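Local coordinates for protein leucine aminopeptidase 2 (Saccharomyces cerevisiae, PDB 2XQ0) that removes amino-terminal residues from peptides, preferring di- and tripeptides, as a zinc-dependent M1-family aminopeptidase that also has weak epoxide hydrolase activity in vitro, at residues A471-V482 and L513-S524. Sequence-based numbering, arbitrary orientation.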
# COMPACT_ATOMS: atom_id res chain seq x y z
N ALA A 471 -0.99 -21.73 13.48
CA ALA A 471 -0.37 -22.25 12.26
C ALA A 471 -0.04 -23.73 12.37
O ALA A 471 0.17 -24.41 11.36
CB ALA A 471 0.89 -21.47 11.92
N ASP A 472 0.01 -24.24 13.60
CA ASP A 472 0.43 -25.61 13.84
C ASP A 472 -0.49 -26.65 13.21
O ASP A 472 -0.03 -27.60 12.58
CB ASP A 472 0.54 -25.86 15.35
CG ASP A 472 1.71 -25.12 15.97
OD1 ASP A 472 2.72 -24.89 15.26
OD2 ASP A 472 1.62 -24.78 17.18
N ASN A 473 -1.78 -26.48 13.41
CA ASN A 473 -2.80 -27.29 12.74
C ASN A 473 -2.63 -27.28 11.22
O ASN A 473 -2.73 -28.31 10.54
CB ASN A 473 -4.16 -26.73 13.12
CG ASN A 473 -4.11 -25.21 13.33
OD1 ASN A 473 -3.99 -24.44 12.37
ND2 ASN A 473 -4.18 -24.77 14.59
N VAL A 474 -2.34 -26.09 10.68
CA VAL A 474 -2.16 -25.92 9.24
C VAL A 474 -0.95 -26.68 8.76
O VAL A 474 -1.03 -27.46 7.81
CB VAL A 474 -1.99 -24.44 8.90
CG1 VAL A 474 -1.63 -24.27 7.43
CG2 VAL A 474 -3.27 -23.68 9.25
N TYR A 475 0.17 -26.45 9.42
CA TYR A 475 1.40 -27.16 9.09
C TYR A 475 1.23 -28.67 9.19
O TYR A 475 1.68 -29.41 8.31
CB TYR A 475 2.54 -26.68 9.99
CG TYR A 475 2.99 -25.26 9.70
CD1 TYR A 475 3.09 -24.80 8.40
CD2 TYR A 475 3.32 -24.39 10.73
CE1 TYR A 475 3.50 -23.50 8.13
CE2 TYR A 475 3.73 -23.09 10.47
CZ TYR A 475 3.83 -22.65 9.17
OH TYR A 475 4.24 -21.36 8.91
N GLN A 476 0.60 -29.15 10.26
CA GLN A 476 0.36 -30.58 10.38
C GLN A 476 -0.40 -31.18 9.20
O GLN A 476 -0.00 -32.22 8.68
CB GLN A 476 -0.35 -30.92 11.69
CG GLN A 476 0.50 -30.66 12.91
CD GLN A 476 -0.26 -30.90 14.19
OE1 GLN A 476 -1.16 -31.74 14.24
NE2 GLN A 476 0.11 -30.17 15.24
N LEU A 477 -1.47 -30.53 8.77
CA LEU A 477 -2.27 -31.05 7.67
C LEU A 477 -1.48 -31.07 6.37
O LEU A 477 -1.49 -32.08 5.66
CB LEU A 477 -3.55 -30.25 7.48
CG LEU A 477 -4.54 -30.82 6.46
CD1 LEU A 477 -5.04 -32.19 6.92
CD2 LEU A 477 -5.71 -29.86 6.26
N ALA A 478 -0.81 -29.97 6.04
CA ALA A 478 -0.03 -29.93 4.81
C ALA A 478 1.00 -31.06 4.80
O ALA A 478 1.15 -31.77 3.81
CB ALA A 478 0.65 -28.57 4.61
N ASP A 479 1.69 -31.24 5.92
CA ASP A 479 2.60 -32.37 6.06
C ASP A 479 1.88 -33.70 5.80
O ASP A 479 2.34 -34.54 5.02
CB ASP A 479 3.25 -32.36 7.45
CG ASP A 479 4.10 -31.12 7.70
OD1 ASP A 479 4.41 -30.41 6.72
OD2 ASP A 479 4.47 -30.86 8.86
N LYS A 480 0.72 -33.88 6.43
CA LYS A 480 -0.07 -35.11 6.28
C LYS A 480 -0.47 -35.37 4.83
O LYS A 480 -0.39 -36.50 4.35
CB LYS A 480 -1.31 -35.05 7.17
CG LYS A 480 -2.11 -36.35 7.23
CD LYS A 480 -3.44 -36.15 7.97
CE LYS A 480 -4.30 -37.41 7.94
NZ LYS A 480 -5.67 -37.21 8.51
N TRP A 481 -0.90 -34.32 4.13
CA TRP A 481 -1.23 -34.42 2.71
C TRP A 481 -0.01 -34.80 1.89
O TRP A 481 -0.11 -35.64 1.00
CB TRP A 481 -1.84 -33.12 2.17
CG TRP A 481 -3.32 -33.14 2.22
CD1 TRP A 481 -4.13 -32.59 3.18
CD2 TRP A 481 -4.19 -33.81 1.31
NE1 TRP A 481 -5.45 -32.85 2.90
CE2 TRP A 481 -5.51 -33.61 1.75
CE3 TRP A 481 -3.98 -34.57 0.15
CZ2 TRP A 481 -6.62 -34.12 1.08
CZ3 TRP A 481 -5.07 -35.07 -0.52
CH2 TRP A 481 -6.37 -34.85 -0.05
N VAL A 482 1.13 -34.18 2.18
CA VAL A 482 2.34 -34.50 1.42
C VAL A 482 2.70 -35.97 1.57
O VAL A 482 3.10 -36.63 0.60
CB VAL A 482 3.53 -33.61 1.83
CG1 VAL A 482 4.80 -34.09 1.16
CG2 VAL A 482 3.27 -32.16 1.45
N LEU A 513 -2.54 -20.00 4.09
CA LEU A 513 -1.30 -20.61 4.58
C LEU A 513 -1.23 -22.10 4.25
O LEU A 513 -0.19 -22.60 3.83
CB LEU A 513 -1.13 -20.40 6.09
CG LEU A 513 0.15 -21.03 6.68
CD1 LEU A 513 1.42 -20.39 6.12
CD2 LEU A 513 0.16 -20.91 8.18
N PHE A 514 -2.33 -22.82 4.46
CA PHE A 514 -2.39 -24.24 4.08
C PHE A 514 -2.02 -24.49 2.62
O PHE A 514 -1.11 -25.28 2.33
CB PHE A 514 -3.77 -24.81 4.39
CG PHE A 514 -3.96 -26.23 3.92
CD1 PHE A 514 -3.18 -27.26 4.44
CD2 PHE A 514 -4.91 -26.53 2.96
CE1 PHE A 514 -3.35 -28.56 4.01
CE2 PHE A 514 -5.09 -27.84 2.52
CZ PHE A 514 -4.31 -28.85 3.05
N LEU A 515 -2.73 -23.84 1.70
CA LEU A 515 -2.50 -23.99 0.25
C LEU A 515 -1.10 -23.55 -0.12
O LEU A 515 -0.48 -24.13 -1.01
CB LEU A 515 -3.53 -23.19 -0.56
CG LEU A 515 -4.99 -23.67 -0.49
CD1 LEU A 515 -5.95 -22.60 -0.96
CD2 LEU A 515 -5.18 -24.96 -1.27
N GLU A 516 -0.62 -22.51 0.54
CA GLU A 516 0.77 -22.08 0.38
C GLU A 516 1.73 -23.22 0.77
O GLU A 516 2.52 -23.68 -0.07
CB GLU A 516 1.04 -20.79 1.18
CG GLU A 516 2.48 -20.31 1.20
CD GLU A 516 2.98 -19.86 -0.17
OE1 GLU A 516 2.40 -20.28 -1.20
OE2 GLU A 516 3.97 -19.09 -0.22
N THR A 517 1.62 -23.69 2.01
CA THR A 517 2.48 -24.77 2.53
C THR A 517 2.49 -26.00 1.61
O THR A 517 3.53 -26.63 1.43
CB THR A 517 2.07 -25.17 3.98
OG1 THR A 517 2.06 -24.01 4.82
CG2 THR A 517 3.03 -26.21 4.56
N LEU A 518 1.35 -26.34 1.02
CA LEU A 518 1.27 -27.45 0.08
C LEU A 518 2.15 -27.28 -1.16
O LEU A 518 2.77 -28.24 -1.62
CB LEU A 518 -0.17 -27.69 -0.36
CG LEU A 518 -1.10 -28.30 0.67
CD1 LEU A 518 -2.52 -28.32 0.13
CD2 LEU A 518 -0.64 -29.71 1.06
N THR A 519 2.16 -26.07 -1.73
CA THR A 519 3.02 -25.81 -2.88
C THR A 519 4.49 -25.74 -2.45
O THR A 519 5.39 -25.98 -3.25
CB THR A 519 2.62 -24.53 -3.63
OG1 THR A 519 2.89 -23.38 -2.82
CG2 THR A 519 1.13 -24.56 -4.01
N GLN A 520 4.72 -25.43 -1.18
CA GLN A 520 6.03 -25.59 -0.56
C GLN A 520 6.25 -27.07 -0.24
O GLN A 520 7.26 -27.45 0.35
CB GLN A 520 6.10 -24.78 0.73
CG GLN A 520 5.88 -23.29 0.54
CD GLN A 520 7.16 -22.56 0.24
OE1 GLN A 520 8.23 -22.96 0.69
NE2 GLN A 520 7.06 -21.48 -0.53
N ASN A 521 5.28 -27.89 -0.63
CA ASN A 521 5.29 -29.33 -0.34
C ASN A 521 5.58 -29.68 1.11
O ASN A 521 6.41 -30.54 1.39
CB ASN A 521 6.24 -30.07 -1.29
CG ASN A 521 5.75 -30.07 -2.72
OD1 ASN A 521 4.55 -30.18 -2.98
ND2 ASN A 521 6.67 -29.92 -3.66
N GLY A 522 4.90 -29.00 2.03
CA GLY A 522 5.03 -29.31 3.45
C GLY A 522 5.96 -28.37 4.21
O GLY A 522 6.78 -27.68 3.61
N HIS A 523 5.82 -28.37 5.53
CA HIS A 523 6.63 -27.53 6.41
C HIS A 523 7.58 -28.35 7.28
O HIS A 523 7.80 -28.03 8.45
CB HIS A 523 5.72 -26.68 7.29
CG HIS A 523 6.44 -25.64 8.09
ND1 HIS A 523 6.72 -25.79 9.43
CD2 HIS A 523 6.93 -24.42 7.74
CE1 HIS A 523 7.36 -24.72 9.87
NE2 HIS A 523 7.49 -23.87 8.86
N SER A 524 8.12 -29.43 6.72
CA SER A 524 9.12 -30.25 7.40
C SER A 524 9.83 -31.12 6.38
O SER A 524 9.19 -31.68 5.49
CB SER A 524 8.47 -31.12 8.48
OG SER A 524 8.11 -32.39 7.95
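The rings of Tyr-475 and His-523 form an offset face-to-face stack, their centroids 3.8 Å apart and planes 14° from parallel; the imidazole, poorly ordered, covers one face of the phenol. At the edge of the phenol, near its plane, lies Thr-517 OG1, whose own hydrogen bond goes back to Leu-513 O. The Phe-514 ring is a knob set among Val-474, Leu-477, Ala-478 and Trp-481. Leu-477 CD2 lies over one face, 3.5 Å from Phe-514 CE1, and Leu-518 CD1, from the ring's own helix, over the other, so the ring is held between two leucine methyls; Ala-478 N and Trp-481 CD1 meet its edge in plane. CG of Phe-514 stands opposite the backbone N (chi1 174°), a torsion that carries the ring along the 471-482 helix. Ala-478 CB comes within 3.4 Å of Thr-517 CG2, tight for two carbons, so even the smallest side chain fills this spot.

Helix 513-519 ends in a Schellman motif with Asn-521 at positive phi, and the chain then turns back to Asp-479. There Asp-479 OD1 accepts a nearly straight bond from His-523 N at 2.8 Å. The backbone angles of Gly-522 call for glycine, and Val-482 CG2 packs 3.6 Å from Gly-522 N. Replacing Tyr-475 by an alanine would probably leave His-523 without its stacking partner and free to turn.

The short helix axes approach to 9.0 Å and cross at -39°, bringing together two helices of the C-terminal helical region, away from the zinc site. Beyond the pair, Phe-346 of helix 341-360 touches Ala-471 and Leu-513, while Leu-543 of helix 537-546 meets Trp-481 and Leu-518; Trp-481 NE1 is hydrogen-bonded to Tyr-547 OH. Farther round, Leu-515 packs on helix 557-569.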